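Local coordinates for protein transcription regulator AcaB (Escherichia coli, PDB 6N8B) that is a transcription regulator encoded by an IncC plasmid and plays a crucial part in conjugation of that plasmid, at residues A[71-76]-A[117-122]; A[78-83]-A[124-129]. One frame throughout, in Å; residues are numbered along the deposited sequence.

Interaction 1. Residues A[71-76]-A[117-122]; sequences VILEHI and SPQVAQ
Ile72 opens the contact with Gln119, its CG2 lying 4.3 Å from CG of that glutamine. It is a light touch, made by methyl and methylene, and it suits a buried branched side chain whose main packing lies elsewhere. One residue on, Leu73 meets the same glutamine much more fully. The CA–CB bond of Leu73 does not aim at the other helix, but the branched end swings closer: CD1 comes within 3.6 Å of Gln119 NE2 and also meets Gln119 CG, while CD2 approaches the same nitrogen. Gln119 reaches this place because its chain turns about the CB–CG bond (chi2 76°), which lays both its CG methylene and its amide nitrogen on the leucine methyls. This is van der Waals contact of a polar group at a partly exposed edge, a place that suits a residue with both methylenes and an amide. A turn later, Ile76 points across to Gln122, the two side chains crossing at about a right angle. Ile76 CG2 is 3.7 Å from Gln122 CB and equally far from OE1. Here the glutamine chain runs extended beyond CG (chi2 169°), bringing OE1 across the isoleucine, where it meets both CG2 and CD1. No hydrogen bond links the segments; van der Waals contact holds the pair, apolar on one helix and amphipathic on the other. The short helical axes, 11.0 Å apart at closest approach, run nearly parallel at 16°, with Ser117 at the N-cap of the second helix. Ile172 of helix 148-182 packs on Ile72, and Leu165 on His75, whereas helix 32-59 packs on the other segment, Leu49 touching Gln119 and Phe42 touching Val120, just after strand 109-115 gives way to helix 118-142.

Interaction 2. Residues A[78-83]-A[124-129]; sequences KVSEDL and AHLIRK
Leu126 spreads its two methyls over helix 62-96: CD1 meets Val79, and CD2 meets both Ser80 and Leu83. CD1 sits 3.9 Å from Val79 CG1, and CD2 lies 3.5 Å from Ser80 CA and 3.8 Å from Leu83 CD1; the leucine crosses both Val79 and Leu83 at about a right angle. Serine's small side chain lets this methyl come up to the backbone of the facing helix, in keeping with the close pairing of Ser80 and Leu126 CA atoms, 6.3 Å apart. On one flank of this apolar patch lies Lys129. Its chain bends at chi2 and again at chi3 (-66°), bringing NZ back toward Ser80, where it donates a hydrogen bond to OG at 3.0 Å. That hydroxyl extends toward the lysine because it stands opposite the backbone N (chi1 180°). NZ also forms a salt bridge with Asp84, just beyond the segment. On the deeper side, helix 148-182 adds Leu165 against both Val79 and Leu126. Chemically, the contact joins buried aliphatic packing (Val79, Leu83, Leu126) to a polar pair at its partly exposed edge, where the lysine ammonium is gripped by a hydroxyl and a carboxylate that would probably stabilise its positive charge.

In the fold
From the N terminus, strand 23-29 and helix 32-59 come first. Helix 62-96 then supplies the first segments of both contacts. The chain leaves it, passes through strand 109-115, which pairs antiparallel with 23-29, and returns in helix 118-142. Interaction 1 closes a loop of 40 intervening residues, and so does interaction 2; the loops cross rather than nest, as expected for two helices running the same way. The constant offset of 46 residues between paired positions continues from one contact to the next. Their centres are 10 Å apart, and Ile76 O touches Leu126 CD1, making one continuous seam, with helix 148-182 packing on residues of both helices and helix 32-59 on the 118-142 side.

Interaction 1. Residues A[71-76]-A[117-122]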
ATOM      1  N   VAL A  71      12.902  -2.346   7.556  1.00 45.49           N
ATOM      2  CA  VAL A  71      11.930  -3.415   7.354  1.00 44.58           C
ATOM      3  C   VAL A  71      10.606  -2.850   6.839  1.00 40.92           C
ATOM      4  O   VAL A  71       9.899  -3.517   6.073  1.00 39.71           O
ATOM      5  CB  VAL A  71      11.759  -4.217   8.656  1.00 46.63           C
ATOM      6  CG1 VAL A  71      10.405  -4.894   8.712  1.00 45.13           C
ATOM      7  CG2 VAL A  71      12.871  -5.249   8.774  1.00 50.71           C
ATOM      8  N   ILE A  72      10.267  -1.610   7.203  1.00 47.74           N
ATOM      9  CA  ILE A  72       9.147  -0.931   6.554  1.00 45.30           C
ATOM     10  C   ILE A  72       9.422  -0.781   5.065  1.00 43.90           C
ATOM     11  O   ILE A  72       8.639  -1.223   4.218  1.00 42.63           O
ATOM     12  CB  ILE A  72       8.882   0.441   7.203  1.00 44.62           C
ATOM     13  CG1 ILE A  72       8.177   0.302   8.554  1.00 45.74           C
ATOM     14  CG2 ILE A  72       8.067   1.320   6.262  1.00 41.94           C
ATOM     15  CD1 ILE A  72       6.676   0.136   8.438  1.00 43.74           C
ATOM     16  N   LEU A  73      10.562  -0.187   4.725  1.00 65.70           N
ATOM     17  CA  LEU A  73      10.835   0.108   3.328  1.00 64.82           C
ATOM     18  C   LEU A  73      11.253  -1.120   2.540  1.00 65.63           C
ATOM     19  O   LEU A  73      11.226  -1.069   1.310  1.00 65.04           O
ATOM     20  CB  LEU A  73      11.892   1.214   3.204  1.00 65.32           C
ATOM     21  CG  LEU A  73      11.476   2.654   3.581  1.00 64.48           C
ATOM     22  CD1 LEU A  73      11.207   2.902   5.069  1.00 64.69           C
ATOM     23  CD2 LEU A  73      12.498   3.659   3.057  1.00 65.00           C
ATOM     24  N   GLU A  74      11.591  -2.228   3.201  1.00 72.30           N
ATOM     25  CA  GLU A  74      11.770  -3.479   2.472  1.00 72.42           C
ATOM     26  C   GLU A  74      10.439  -4.036   1.992  1.00 70.90           C
ATOM     27  O   GLU A  74      10.314  -4.469   0.840  1.00 70.44           O
ATOM     28  CB  GLU A  74      12.491  -4.509   3.339  1.00 73.62           C
ATOM     29  CG  GLU A  74      14.007  -4.478   3.211  1.00 74.85           C
ATOM     30  CD  GLU A  74      14.702  -5.227   4.337  1.00 76.99           C
ATOM     31  OE1 GLU A  74      14.020  -6.010   5.034  1.00 76.62           O
ATOM     32  OE2 GLU A  74      15.922  -5.021   4.540  1.00 79.52           O
ATOM     33  N   HIS A  75       9.446  -4.086   2.878  1.00 51.86           N
ATOM     34  CA  HIS A  75       8.145  -4.604   2.477  1.00 50.55           C
ATOM     35  C   HIS A  75       7.556  -3.764   1.355  1.00 49.06           C
ATOM     36  O   HIS A  75       7.000  -4.299   0.387  1.00 48.28           O
ATOM     37  CB  HIS A  75       7.232  -4.693   3.691  1.00 50.74           C
ATOM     38  CG  HIS A  75       7.640  -5.803   4.598  1.00 52.40           C
ATOM     39  ND1 HIS A  75       7.807  -7.090   4.139  1.00 54.27           N
ATOM     40  CD2 HIS A  75       7.984  -5.813   5.908  1.00 52.60           C
ATOM     41  CE1 HIS A  75       8.219  -7.855   5.134  1.00 55.60           C
ATOM     42  NE2 HIS A  75       8.319  -7.110   6.220  1.00 54.37           N
ATOM     43  N   ILE A  76       7.688  -2.443   1.463  1.00 37.85           N
ATOM     44  CA  ILE A  76       7.256  -1.572   0.382  1.00 36.35           C
ATOM     45  C   ILE A  76       8.076  -1.873  -0.869  1.00 37.34           C
ATOM     46  O   ILE A  76       7.554  -1.870  -1.989  1.00 36.60           O
ATOM     47  CB  ILE A  76       7.376  -0.103   0.823  1.00 35.64           C
ATOM     48  CG1 ILE A  76       6.371   0.185   1.939  1.00 34.64           C
ATOM     49  CG2 ILE A  76       7.123   0.831  -0.338  1.00 34.44           C
ATOM     50  CD1 ILE A  76       6.476   1.576   2.500  1.00 34.22           C
ATOM     51  N   SER A 117       5.066  12.015   4.362  1.00 41.78           N
ATOM     52  CA  SER A 117       6.349  11.338   4.448  1.00 42.29           C
ATOM     53  C   SER A 117       6.580  10.599   3.146  1.00 42.93           C
ATOM     54  O   SER A 117       5.619  10.265   2.438  1.00 42.69           O
ATOM     55  CB  SER A 117       6.387  10.369   5.636  1.00 41.78           C
ATOM     56  OG  SER A 117       5.495   9.288   5.430  1.00 41.19           O
ATOM     57  N   PRO A 118       7.839  10.339   2.783  1.00 36.38           N
ATOM     58  CA  PRO A 118       8.087   9.601   1.531  1.00 36.83           C
ATOM     59  C   PRO A 118       7.429   8.229   1.494  1.00 35.95           C
ATOM     60  O   PRO A 118       7.014   7.787   0.417  1.00 36.11           O
ATOM     61  CB  PRO A 118       9.620   9.505   1.449  1.00 39.19           C
ATOM     62  CG  PRO A 118      10.164  10.311   2.561  1.00 40.44           C
ATOM     63  CD  PRO A 118       9.081  10.654   3.518  1.00 37.81           C
ATOM     64  N   GLN A 119       7.307   7.543   2.634  1.00 60.71           N
ATOM     65  CA  GLN A 119       6.677   6.224   2.636  1.00 60.18           C
ATOM     66  C   GLN A 119       5.218   6.287   2.193  1.00 59.34           C
ATOM     67  O   GLN A 119       4.729   5.349   1.551  1.00 59.00           O
ATOM     68  CB  GLN A 119       6.808   5.565   4.011  1.00 60.18           C
ATOM     69  CG  GLN A 119       8.245   5.242   4.426  1.00 61.30           C
ATOM     70  CD  GLN A 119       9.040   6.447   4.880  1.00 61.75           C
ATOM     71  OE1 GLN A 119       8.482   7.434   5.357  1.00 61.20           O
ATOM     72  NE2 GLN A 119      10.358   6.375   4.723  1.00 62.76           N
ATOM     73  N   VAL A 120       4.503   7.367   2.520  1.00 41.41           N
ATOM     74  CA  VAL A 120       3.143   7.519   2.008  1.00 40.83           C
ATOM     75  C   VAL A 120       3.158   7.673   0.493  1.00 41.85           C
ATOM     76  O   VAL A 120       2.277   7.158  -0.206  1.00 41.63           O
ATOM     77  CB  VAL A 120       2.430   8.699   2.693  1.00 40.23           C
ATOM     78  CG1 VAL A 120       0.973   8.761   2.267  1.00 39.56           C
ATOM     79  CG2 VAL A 120       2.532   8.564   4.195  1.00 39.59           C
ATOM     80  N   ALA A 121       4.154   8.387  -0.040  1.00 34.50           N
ATOM     81  CA  ALA A 121       4.274   8.518  -1.488  1.00 35.64           C
ATOM     82  C   ALA A 121       4.463   7.160  -2.148  1.00 35.76           C
ATOM     83  O   ALA A 121       3.862   6.884  -3.192  1.00 36.16           O
ATOM     84  CB  ALA A 121       5.429   9.447  -1.849  1.00 36.71           C
ATOM     85  N   GLN A 122       5.279   6.292  -1.547  1.00 40.19           N
ATOM     86  CA  GLN A 122       5.560   5.008  -2.178  1.00 40.13           C
ATOM     87  C   GLN A 122       4.347   4.093  -2.131  1.00 38.95           C
ATOM     88  O   GLN A 122       4.083   3.364  -3.092  1.00 39.02           O
ATOM     89  CB  GLN A 122       6.752   4.336  -1.505  1.00 40.18           C
ATOM     90  CG  GLN A 122       7.945   5.240  -1.334  1.00 41.20           C
ATOM     91  CD  GLN A 122       9.012   4.644  -0.441  1.00 41.03           C
ATOM     92  OE1 GLN A 122       8.709   4.034   0.585  1.00 38.25           O
ATOM     93  NE2 GLN A 122      10.271   4.820  -0.825  1.00 44.10           N
TER

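Interaction 2. Residues A[78-83]-A[124-129]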
ATOM      1  N   LYS A  78       9.555  -4.824  -1.712  1.00 49.15           N
ATOM      2  CA  LYS A  78       9.267  -6.132  -2.293  1.00 48.92           C
ATOM      3  C   LYS A  78       7.975  -6.114  -3.098  1.00 47.70           C
ATOM      4  O   LYS A  78       7.915  -6.686  -4.192  1.00 47.89           O
ATOM      5  CB  LYS A  78       9.212  -7.202  -1.206  1.00 49.07           C
ATOM      6  CG  LYS A  78       8.750  -8.549  -1.717  1.00 48.68           C
ATOM      7  CD  LYS A  78       9.848  -9.228  -2.512  1.00 49.75           C
ATOM      8  CE  LYS A  78       9.368 -10.553  -3.061  1.00 49.35           C
ATOM      9  NZ  LYS A  78      10.175 -10.956  -4.233  1.00 51.13           N
ATOM     10  N   VAL A  79       6.940  -5.439  -2.590  1.00 40.55           N
ATOM     11  CA  VAL A  79       5.720  -5.271  -3.377  1.00 39.09           C
ATOM     12  C   VAL A  79       6.009  -4.464  -4.634  1.00 39.32           C
ATOM     13  O   VAL A  79       5.542  -4.801  -5.729  1.00 39.19           O
ATOM     14  CB  VAL A  79       4.616  -4.620  -2.524  1.00 37.40           C
ATOM     15  CG1 VAL A  79       3.373  -4.375  -3.368  1.00 35.50           C
ATOM     16  CG2 VAL A  79       4.286  -5.499  -1.336  1.00 37.85           C
ATOM     17  N   SER A  80       6.795  -3.392  -4.501  1.00 34.99           N
ATOM     18  CA  SER A  80       7.153  -2.584  -5.663  1.00 35.58           C
ATOM     19  C   SER A  80       7.936  -3.405  -6.677  1.00 37.36           C
ATOM     20  O   SER A  80       7.750  -3.256  -7.890  1.00 37.80           O
ATOM     21  CB  SER A  80       7.954  -1.361  -5.226  1.00 36.14           C
ATOM     22  OG  SER A  80       8.308  -0.571  -6.347  1.00 37.21           O
ATOM     23  N   GLU A  81       8.823  -4.271  -6.192  1.00 62.67           N
ATOM     24  CA  GLU A  81       9.630  -5.095  -7.078  1.00 63.79           C
ATOM     25  C   GLU A  81       8.772  -6.102  -7.837  1.00 63.19           C
ATOM     26  O   GLU A  81       9.001  -6.346  -9.027  1.00 64.03           O
ATOM     27  CB  GLU A  81      10.700  -5.804  -6.251  1.00 64.33           C
ATOM     28  CG  GLU A  81      11.795  -4.875  -5.753  1.00 65.40           C
ATOM     29  CD  GLU A  81      12.627  -5.490  -4.640  1.00 66.19           C
ATOM     30  OE1 GLU A  81      13.281  -4.724  -3.900  1.00 66.67           O
ATOM     31  OE2 GLU A  81      12.649  -6.734  -4.520  1.00 66.99           O
ATOM     32  N   ASP A  82       7.766  -6.685  -7.172  1.00 51.63           N
ATOM     33  CA  ASP A  82       6.964  -7.723  -7.815  1.00 51.23           C
ATOM     34  C   ASP A  82       5.911  -7.166  -8.762  1.00 50.62           C
ATOM     35  O   ASP A  82       5.526  -7.855  -9.713  1.00 50.82           O
ATOM     36  CB  ASP A  82       6.278  -8.603  -6.770  1.00 50.36           C
ATOM     37  CG  ASP A  82       7.259  -9.321  -5.874  1.00 50.88           C
ATOM     38  OD1 ASP A  82       8.443  -9.444  -6.258  1.00 51.74           O
ATOM     39  OD2 ASP A  82       6.841  -9.779  -4.790  1.00 50.33           O
ATOM     40  N   LEU A  83       5.441  -5.934  -8.549  1.00 44.60           N
ATOM     41  CA  LEU A  83       4.595  -5.315  -9.563  1.00 44.17           C
ATOM     42  C   LEU A  83       5.400  -4.940 -10.797  1.00 46.12           C
ATOM     43  O   LEU A  83       4.905  -5.061 -11.923  1.00 46.55           O
ATOM     44  CB  LEU A  83       3.886  -4.080  -9.002  1.00 42.56           C
ATOM     45  CG  LEU A  83       2.944  -4.268  -7.817  1.00 40.28           C
ATOM     46  CD1 LEU A  83       2.954  -3.046  -6.930  1.00 39.04           C
ATOM     47  CD2 LEU A  83       1.546  -4.541  -8.312  1.00 38.97           C
ATOM     48  N   ALA A 124       1.198   5.190  -2.091  1.00 37.45           N
ATOM     49  CA  ALA A 124       0.350   5.771  -3.123  1.00 37.96           C
ATOM     50  C   ALA A 124       0.887   5.466  -4.510  1.00 39.57           C
ATOM     51  O   ALA A 124       0.111   5.327  -5.461  1.00 39.85           O
ATOM     52  CB  ALA A 124       0.223   7.280  -2.921  1.00 38.22           C
ATOM     53  N   HIS A 125       2.206   5.347  -4.650  1.00 72.84           N
ATOM     54  CA  HIS A 125       2.733   4.995  -5.957  1.00 73.70           C
ATOM     55  C   HIS A 125       2.567   3.510  -6.239  1.00 72.57           C
ATOM     56  O   HIS A 125       2.432   3.121  -7.401  1.00 72.88           O
ATOM     57  CB  HIS A 125       4.205   5.398  -6.058  1.00 74.24           C
ATOM     58  CG  HIS A 125       4.734   5.387  -7.459  1.00 74.90           C
ATOM     59  ND1 HIS A 125       4.400   6.351  -8.386  1.00 75.58           N
ATOM     60  CD2 HIS A 125       5.554   4.519  -8.096  1.00 74.89           C
ATOM     61  CE1 HIS A 125       5.001   6.082  -9.532  1.00 75.82           C
ATOM     62  NE2 HIS A 125       5.707   4.976  -9.383  1.00 75.38           N
ATOM     63  N   LEU A 126       2.506   2.678  -5.194  1.00 45.13           N
ATOM     64  CA  LEU A 126       2.168   1.267  -5.379  1.00 44.12           C
ATOM     65  C   LEU A 126       0.758   1.099  -5.929  1.00 43.84           C
ATOM     66  O   LEU A 126       0.510   0.221  -6.765  1.00 43.83           O
ATOM     67  CB  LEU A 126       2.320   0.506  -4.062  1.00 42.79           C
ATOM     68  CG  LEU A 126       3.763   0.260  -3.631  1.00 43.13           C
ATOM     69  CD1 LEU A 126       3.811  -0.614  -2.400  1.00 42.35           C
ATOM     70  CD2 LEU A 126       4.526  -0.376  -4.768  1.00 43.84           C
ATOM     71  N   ILE A 127      -0.184   1.913  -5.452  1.00 35.38           N
ATOM     72  CA  ILE A 127      -1.557   1.814  -5.932  1.00 35.30           C
ATOM     73  C   ILE A 127      -1.624   2.156  -7.414  1.00 37.01           C
ATOM     74  O   ILE A 127      -2.391   1.552  -8.174  1.00 36.87           O
ATOM     75  CB  ILE A 127      -2.474   2.720  -5.090  1.00 34.73           C
ATOM     76  CG1 ILE A 127      -2.408   2.301  -3.621  1.00 32.96           C
ATOM     77  CG2 ILE A 127      -3.904   2.687  -5.618  1.00 35.19           C
ATOM     78  CD1 ILE A 127      -3.555   2.806  -2.788  1.00 32.44           C
ATOM     79  N   ARG A 128      -0.806   3.115  -7.851  1.00 53.61           N
ATOM     80  CA  ARG A 128      -0.771   3.465  -9.267  1.00 54.28           C
ATOM     81  C   ARG A 128      -0.236   2.308 -10.101  1.00 53.91           C
ATOM     82  O   ARG A 128      -0.793   1.978 -11.155  1.00 53.92           O
ATOM     83  CB  ARG A 128       0.071   4.727  -9.479  1.00 55.06           C
ATOM     84  CG  ARG A 128       0.729   4.840 -10.852  1.00 55.48           C
ATOM     85  CD  ARG A 128      -0.300   5.000 -11.968  1.00 55.54           C
ATOM     86  NE  ARG A 128      -1.329   5.982 -11.663  1.00 55.57           N
ATOM     87  CZ  ARG A 128      -1.280   7.253 -12.047  1.00 55.92           C
ATOM     88  NH1 ARG A 128      -0.239   7.705 -12.738  1.00 56.47           N
ATOM     89  NH2 ARG A 128      -2.273   8.081 -11.736  1.00 55.45           N
ATOM     90  N   LYS A 129       0.857   1.687  -9.656  1.00 46.15           N
ATOM     91  CA  LYS A 129       1.405   0.576 -10.425  1.00 45.87           C
ATOM     92  C   LYS A 129       0.460  -0.617 -10.434  1.00 45.05           C
ATOM     93  O   LYS A 129       0.469  -1.405 -11.385  1.00 45.11           O
ATOM     94  CB  LYS A 129       2.791   0.194  -9.905  1.00 45.86           C
ATOM     95  CG  LYS A 129       3.602   1.402  -9.509  1.00 46.19           C
ATOM     96  CD  LYS A 129       5.068   1.254  -9.864  1.00 47.37           C
ATOM     97  CE  LYS A 129       5.746   0.163  -9.080  1.00 45.92           C
ATOM     98  NZ  LYS A 129       7.208   0.450  -8.980  1.00 46.70           N
TER